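Local coordinates for ABC transporter periplasmic peptide-binding protein (Pseudoalteromonas, PDB 4QFL) that probably captures dipeptides, Ala-Phe among them, in the periplasm for uptake by an ABC transporter, at residues L60-I65 and Y232-V237; D245-P248 and T252-A255; N442-L447 and Q485-A490. One frame throughout, in Å; residues are numbered along the deposited sequence.

Contact 1 (L60-I65 and Y232-V237); sequences LYDRLI and YWKHEV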
# COMPACT_ATOMS: atom_id res chain seq x y z
N LEU A 60 -3.81 -10.10 12.67
CA LEU A 60 -3.20 -11.39 12.99
C LEU A 60 -1.78 -11.27 13.50
O LEU A 60 -1.26 -12.21 14.08
CB LEU A 60 -3.20 -12.30 11.77
CG LEU A 60 -4.54 -12.73 11.21
CD1 LEU A 60 -4.33 -13.37 9.87
CD2 LEU A 60 -5.21 -13.69 12.17
N TYR A 61 -1.15 -10.13 13.25
CA TYR A 61 0.30 -10.00 13.46
C TYR A 61 0.73 -8.78 14.27
O TYR A 61 -0.07 -7.89 14.53
CB TYR A 61 1.01 -9.93 12.11
CG TYR A 61 0.84 -11.14 11.22
CD1 TYR A 61 1.52 -12.32 11.49
CD2 TYR A 61 0.01 -11.09 10.09
CE1 TYR A 61 1.37 -13.44 10.66
CE2 TYR A 61 -0.14 -12.20 9.26
CZ TYR A 61 0.54 -13.37 9.55
OH TYR A 61 0.39 -14.46 8.74
N ASP A 62 2.00 -8.75 14.66
CA ASP A 62 2.65 -7.54 15.14
C ASP A 62 3.97 -7.36 14.41
O ASP A 62 4.55 -8.33 13.94
CB ASP A 62 2.95 -7.61 16.64
CG ASP A 62 1.71 -7.81 17.49
OD1 ASP A 62 0.97 -6.83 17.70
OD2 ASP A 62 1.51 -8.94 17.99
N ARG A 63 4.44 -6.12 14.34
CA ARG A 63 5.75 -5.80 13.80
C ARG A 63 6.72 -5.63 14.94
O ARG A 63 6.34 -5.70 16.11
CB ARG A 63 5.70 -4.50 13.00
CG ARG A 63 4.79 -4.53 11.78
CD ARG A 63 4.30 -3.12 11.41
NE ARG A 63 3.37 -2.61 12.42
CZ ARG A 63 2.80 -1.41 12.39
NH1 ARG A 63 3.06 -0.58 11.39
NH2 ARG A 63 1.97 -1.05 13.35
N LEU A 64 7.98 -5.41 14.61
CA LEU A 64 8.99 -5.05 15.58
C LEU A 64 8.70 -3.67 16.16
O LEU A 64 8.79 -3.44 17.36
CB LEU A 64 10.37 -5.05 14.92
CG LEU A 64 10.85 -6.43 14.49
CD1 LEU A 64 12.16 -6.32 13.72
CD2 LEU A 64 11.01 -7.31 15.72
N ILE A 65 8.37 -2.74 15.27
CA ILE A 65 8.12 -1.36 15.62
C ILE A 65 7.02 -0.80 14.75
O ILE A 65 6.66 -1.39 13.71
CB ILE A 65 9.35 -0.49 15.40
CG1 ILE A 65 9.92 -0.72 14.00
CG2 ILE A 65 10.39 -0.78 16.44
CD1 ILE A 65 10.93 0.30 13.58
N TYR A 232 -3.14 -12.36 24.00
CA TYR A 232 -2.46 -11.26 23.33
C TYR A 232 -1.62 -10.40 24.29
O TYR A 232 -2.11 -9.93 25.31
CB TYR A 232 -3.46 -10.39 22.56
CG TYR A 232 -2.79 -9.33 21.72
CD1 TYR A 232 -1.78 -9.66 20.84
CD2 TYR A 232 -3.16 -8.00 21.83
CE1 TYR A 232 -1.15 -8.70 20.08
CE2 TYR A 232 -2.54 -7.02 21.07
CZ TYR A 232 -1.53 -7.39 20.20
OH TYR A 232 -0.89 -6.45 19.42
N TRP A 233 -0.37 -10.17 23.94
CA TRP A 233 0.56 -9.53 24.85
C TRP A 233 0.22 -8.09 25.14
O TRP A 233 0.33 -7.65 26.27
CB TRP A 233 1.97 -9.59 24.29
CG TRP A 233 2.12 -8.89 22.98
CD1 TRP A 233 1.86 -9.40 21.74
CD2 TRP A 233 2.58 -7.55 22.76
NE1 TRP A 233 2.12 -8.47 20.77
CE2 TRP A 233 2.57 -7.32 21.36
CE3 TRP A 233 3.01 -6.52 23.60
CZ2 TRP A 233 2.96 -6.11 20.80
CZ3 TRP A 233 3.40 -5.31 23.03
CH2 TRP A 233 3.38 -5.13 21.64
N LYS A 234 -0.17 -7.35 24.11
CA LYS A 234 -0.23 -5.91 24.23
C LYS A 234 -1.41 -5.45 25.08
O LYS A 234 -1.24 -4.60 25.97
CB LYS A 234 -0.29 -5.24 22.86
CG LYS A 234 -0.36 -3.74 22.94
CD LYS A 234 -1.01 -3.15 21.70
CE LYS A 234 0.02 -2.78 20.67
NZ LYS A 234 0.92 -3.93 20.38
N HIS A 235 -2.59 -5.99 24.82
CA HIS A 235 -3.77 -5.60 25.59
C HIS A 235 -4.83 -6.69 25.59
O HIS A 235 -4.73 -7.67 24.87
CB HIS A 235 -4.36 -4.27 25.09
CG HIS A 235 -4.76 -4.26 23.64
ND1 HIS A 235 -5.99 -4.72 23.21
CD2 HIS A 235 -4.12 -3.82 22.54
CE1 HIS A 235 -6.08 -4.58 21.90
NE2 HIS A 235 -4.96 -4.03 21.47
N GLU A 236 -5.83 -6.51 26.45
CA GLU A 236 -6.96 -7.42 26.47
C GLU A 236 -7.84 -7.08 25.28
O GLU A 236 -8.41 -6.00 25.22
CB GLU A 236 -7.74 -7.25 27.78
CG GLU A 236 -8.87 -8.25 27.94
CD GLU A 236 -8.36 -9.67 28.06
OE1 GLU A 236 -7.31 -9.88 28.72
OE2 GLU A 236 -9.00 -10.58 27.50
N VAL A 237 -7.94 -8.00 24.33
CA VAL A 237 -8.75 -7.78 23.14
C VAL A 237 -10.25 -7.76 23.44
O VAL A 237 -10.77 -8.63 24.12
CB VAL A 237 -8.45 -8.86 22.08
CG1 VAL A 237 -9.31 -8.65 20.84
CG2 VAL A 237 -6.97 -8.83 21.73
O HOH W 1 1.46 -4.44 17.05
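D62 holds its CG anti to the carbonyl carbon (chi1 -60°) and Y232 holds its own anti to the backbone N (chi1 -174°), and these torsions send carboxylate and phenol toward each other from opposite directions. The junction is loop to loop in a periplasmic binding protein fold: the turn after helix 50-60 meets the connection between the antiparallel strands 223-228 and 241-246. It illustrates how a buried acid can be shared among several donors. Y232 OH gives its proton to D62 OD1 over 2.6 Å, and D62 OD1 receives it on its syn lone pair, the side of the other oxygen; the carboxylate is nearly coplanar with the phenol ring and lies at its edge. The other oxygen serves the indole: W233 NE1 to D62 OD2 is 2.9 Å and almost straight (171°), the acceptor lying in the indole plane although the donor stands above the carboxylate plane. T210 also hydrogen-bonds to OD2. K234 NZ donates to Y232 OH at 3.2 Å and forms a long salt bridge with D62 OD1 (3.9 Å), its stronger ionic partner being E77. This setting would be expected to stabilise a negative D62. A leucine in its place would probably leave Y232 OH and W233 NE1 without their acceptor and the two rings freer to turn. Over one face of the phenol, K234 N sits 3.8 Å above the Y232 ring centre.

Contact 2 (D245-P248 and T252-A255); sequences DITP and TRIA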
# COMPACT_ATOMS: atom_id res chain seq x y z
N ASP A 245 -16.73 -9.42 5.36
CA ASP A 245 -17.68 -9.78 4.33
C ASP A 245 -17.12 -9.25 3.02
O ASP A 245 -17.11 -8.05 2.79
CB ASP A 245 -19.03 -9.14 4.63
CG ASP A 245 -20.09 -9.45 3.60
OD1 ASP A 245 -19.72 -9.84 2.48
OD2 ASP A 245 -21.29 -9.28 3.90
N ILE A 246 -16.63 -10.14 2.17
CA ILE A 246 -16.02 -9.72 0.92
C ILE A 246 -17.07 -9.27 -0.09
O ILE A 246 -17.79 -10.09 -0.65
CB ILE A 246 -15.19 -10.83 0.32
CG1 ILE A 246 -14.19 -11.35 1.35
CG2 ILE A 246 -14.48 -10.34 -0.92
CD1 ILE A 246 -13.28 -10.30 1.86
N THR A 247 -17.15 -7.97 -0.31
CA THR A 247 -18.18 -7.39 -1.15
C THR A 247 -17.57 -6.32 -2.04
O THR A 247 -17.47 -5.16 -1.65
CB THR A 247 -19.27 -6.72 -0.30
OG1 THR A 247 -19.70 -7.62 0.73
CG2 THR A 247 -20.46 -6.35 -1.16
N PRO A 248 -17.15 -6.70 -3.26
CA PRO A 248 -16.42 -5.79 -4.14
C PRO A 248 -17.24 -4.58 -4.60
O PRO A 248 -16.68 -3.52 -4.85
CB PRO A 248 -16.07 -6.66 -5.34
CG PRO A 248 -16.09 -8.05 -4.80
CD PRO A 248 -17.19 -8.07 -3.80
N THR A 252 -23.12 -1.84 -2.85
CA THR A 252 -23.59 -2.95 -2.03
C THR A 252 -23.04 -2.87 -0.60
O THR A 252 -23.72 -3.24 0.35
CB THR A 252 -23.20 -4.31 -2.65
OG1 THR A 252 -23.72 -4.39 -3.98
CG2 THR A 252 -23.75 -5.47 -1.84
N ARG A 253 -21.81 -2.38 -0.45
CA ARG A 253 -21.25 -2.19 0.88
C ARG A 253 -22.03 -1.11 1.60
O ARG A 253 -22.30 -1.21 2.78
CB ARG A 253 -19.76 -1.85 0.81
CG ARG A 253 -18.91 -2.97 0.19
CD ARG A 253 -17.43 -2.84 0.57
NE ARG A 253 -16.85 -1.59 0.09
CZ ARG A 253 -16.49 -1.36 -1.17
NH1 ARG A 253 -16.66 -2.30 -2.09
NH2 ARG A 253 -15.97 -0.19 -1.51
N ILE A 254 -22.44 -0.08 0.86
CA ILE A 254 -23.32 0.94 1.41
C ILE A 254 -24.64 0.31 1.83
O ILE A 254 -25.11 0.52 2.95
CB ILE A 254 -23.61 2.06 0.39
CG1 ILE A 254 -22.32 2.75 -0.04
CG2 ILE A 254 -24.58 3.11 0.98
CD1 ILE A 254 -21.70 3.56 1.03
N ALA A 255 -25.24 -0.45 0.93
CA ALA A 255 -26.50 -1.11 1.21
C ALA A 255 -26.40 -1.96 2.48
O ALA A 255 -27.32 -1.96 3.31
CB ALA A 255 -26.92 -1.97 0.03
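T247 and P248 meet T252 and R253 where strand 241-246 turns straight into helix 250-258, a strand-turn-helix unit in which the helix's first turn folds back on the residues leading to it. Here two backbone carbonyls of the turn accept from one arginine nitrogen. The first segment begins with D245, still in the strand, whose carboxylate forms a salt bridge to K256 farther along the helix. I246 turns its side chain from the helix and packs on A35 of strand 30-35. At T247 the two halves touch: its CG2, anti to the backbone N, meets T252 CG2 at 3.5 Å, tighter than usual, the side chains crossing at about a right angle. T247 OG1 instead faces K256, which hydrogen-bonds to it. T247 CB rests 3.8 Å from R253 CG, and T247 O accepts from R253 NH1 at 3.0 Å, fairly straight at 165°, with the donor in the carbonyl plane and the acceptor close to the guanidinium plane. A bend at chi3 (-61°) brings the edge of the guanidinium to the turn, while NE and NH2 bond to the carbonyls of A266 and H267, at the end of strand 264-266. Last comes P248, whose O lies 3.0 Å from R253 NH1 in a weak, bent second bond (127°).

Contact 3 (N442-L447 and Q485-A490); sequences NFFSPL and QYYDAA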
# COMPACT_ATOMS: atom_id res chain seq x y z
N ASN A 442 8.99 6.48 0.53
CA ASN A 442 7.88 5.55 0.31
C ASN A 442 7.02 5.90 -0.92
O ASN A 442 6.30 5.06 -1.46
CB ASN A 442 7.02 5.41 1.58
CG ASN A 442 5.99 4.28 1.48
OD1 ASN A 442 6.33 3.10 1.53
ND2 ASN A 442 4.73 4.65 1.36
N PHE A 443 7.13 7.15 -1.39
CA PHE A 443 6.44 7.57 -2.60
C PHE A 443 7.31 7.37 -3.84
O PHE A 443 6.87 7.62 -4.95
CB PHE A 443 6.03 9.04 -2.52
CG PHE A 443 4.73 9.28 -1.81
CD1 PHE A 443 3.52 9.12 -2.48
CD2 PHE A 443 4.71 9.65 -0.47
CE1 PHE A 443 2.31 9.32 -1.84
CE2 PHE A 443 3.51 9.86 0.17
CZ PHE A 443 2.31 9.69 -0.51
N PHE A 444 8.55 6.94 -3.64
CA PHE A 444 9.50 6.89 -4.74
C PHE A 444 10.02 5.50 -4.98
O PHE A 444 9.77 4.91 -6.03
CB PHE A 444 10.65 7.85 -4.48
CG PHE A 444 10.24 9.30 -4.48
CD1 PHE A 444 9.95 9.95 -5.68
CD2 PHE A 444 10.13 9.99 -3.30
CE1 PHE A 444 9.57 11.28 -5.69
CE2 PHE A 444 9.75 11.33 -3.30
CZ PHE A 444 9.47 11.97 -4.49
N SER A 445 10.74 4.96 -4.01
CA SER A 445 11.34 3.65 -4.18
C SER A 445 10.35 2.51 -4.50
O SER A 445 10.64 1.69 -5.37
CB SER A 445 12.26 3.32 -3.00
OG SER A 445 13.47 4.06 -3.11
N PRO A 446 9.18 2.45 -3.83
CA PRO A 446 8.26 1.35 -4.15
C PRO A 446 7.45 1.56 -5.42
O PRO A 446 6.62 0.71 -5.75
CB PRO A 446 7.29 1.34 -2.96
CG PRO A 446 7.87 2.26 -1.92
CD PRO A 446 8.73 3.24 -2.68
N LEU A 447 7.67 2.67 -6.12
CA LEU A 447 6.78 3.05 -7.21
C LEU A 447 7.51 3.19 -8.51
O LEU A 447 7.15 2.54 -9.49
CB LEU A 447 6.15 4.40 -6.91
CG LEU A 447 4.66 4.43 -6.64
CD1 LEU A 447 4.32 3.46 -5.52
CD2 LEU A 447 4.23 5.84 -6.30
N GLN A 485 16.64 18.01 -0.72
CA GLN A 485 17.27 18.47 -1.96
C GLN A 485 17.12 17.43 -3.05
O GLN A 485 16.72 17.72 -4.18
CB GLN A 485 18.75 18.73 -1.74
CG GLN A 485 19.05 20.07 -1.14
CD GLN A 485 20.53 20.31 -1.04
OE1 GLN A 485 21.29 19.41 -0.67
NE2 GLN A 485 20.96 21.52 -1.40
N TYR A 486 17.44 16.20 -2.70
CA TYR A 486 17.29 15.10 -3.64
C TYR A 486 15.82 14.83 -3.95
O TYR A 486 15.45 14.64 -5.11
CB TYR A 486 18.01 13.86 -3.13
CG TYR A 486 19.50 14.07 -3.08
CD1 TYR A 486 20.20 14.39 -4.23
CD2 TYR A 486 20.21 13.99 -1.89
CE1 TYR A 486 21.57 14.62 -4.21
CE2 TYR A 486 21.59 14.21 -1.86
CZ TYR A 486 22.26 14.52 -3.03
OH TYR A 486 23.62 14.75 -3.03
N TYR A 487 14.97 14.85 -2.92
CA TYR A 487 13.55 14.67 -3.15
C TYR A 487 12.98 15.81 -3.98
O TYR A 487 12.06 15.60 -4.77
CB TYR A 487 12.78 14.47 -1.85
CG TYR A 487 13.11 13.14 -1.23
CD1 TYR A 487 13.13 11.99 -2.01
CD2 TYR A 487 13.43 13.02 0.11
CE1 TYR A 487 13.46 10.76 -1.47
CE2 TYR A 487 13.75 11.79 0.67
CZ TYR A 487 13.77 10.67 -0.13
OH TYR A 487 14.09 9.44 0.41
N ASP A 488 13.52 17.01 -3.82
CA ASP A 488 13.13 18.11 -4.70
C ASP A 488 13.45 17.78 -6.15
O ASP A 488 12.61 17.96 -7.04
CB ASP A 488 13.84 19.41 -4.30
CG ASP A 488 13.28 20.02 -3.04
OD1 ASP A 488 12.17 19.64 -2.65
OD2 ASP A 488 13.94 20.90 -2.44
N ALA A 489 14.67 17.32 -6.39
CA ALA A 489 15.09 17.06 -7.75
C ALA A 489 14.24 15.92 -8.32
O ALA A 489 13.93 15.89 -9.52
CB ALA A 489 16.58 16.71 -7.79
N ALA A 490 13.86 14.99 -7.45
CA ALA A 490 13.08 13.83 -7.87
C ALA A 490 11.68 14.24 -8.31
O ALA A 490 11.16 13.75 -9.32
CB ALA A 490 13.01 12.81 -6.75
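This is a buried, wholly apolar contact between F444, at the short, weakly bonded helix 445-448, and the long helix 480-497. It exemplifies how an aromatic side chain is seated on a helix by one aromatic and one small residue spaced three apart, here Y487 and A490. The F444 and Y487 rings are nearly parallel, with 10° between their planes, but they are slid so far apart that they barely overlap, the centroids standing 5.4 Å from each other. The touching atoms are CD2 and CE2 of F444 and CD1 and CE1 of Y487: F444 CE2 comes to 3.7 Å from Y487 CD1, and F444 CD2 to 3.9 Å from Y487 CE1. F444 CE1 lies 3.9 Å from A490 CB. CB of F444 already points toward the helix, and chi1 of -66°, CG anti to the carbonyl carbon, carries the ring on to Y487 and A490. The carbonyl O of F444 takes a hydrogen bond from L447 N. Q491 and I494 of helix 480-497 and L471 of helix 465-475 also touch the phenyl. Away from this interface, P446 and L447 pack on W433, a residue of the dipeptide pocket, although the F444 side chain lies about 13 Å from the bound ligands. Y487 OH bonds to R483 instead; with no hydrogen bond across it, the contact probably coheres through dispersion and hydrophobic burial, which depend on the fit of ring and methyl surfaces.

In the fold
Along the chain the three contacts follow one another in series, each closing before the next opens, and none touches another. Contacts 1 and 2 share a connection: the loop 232-237 leads into strand 241-246, whose end begins contact 2, yet their centres are 28 Å apart. That strand pairs in parallel with 30-35 and antiparallel with 223-228, the strand that precedes the loop of contact 1. Contact 3 belongs to the later helices, 32 Å from contact 1 and 36 Å from contact 2 between centres, and lies across the chain's centre from contact 2. For this dipeptide-binding protein they are thus separate contacts, spread around the fold, none made by residues of the ligand pocket.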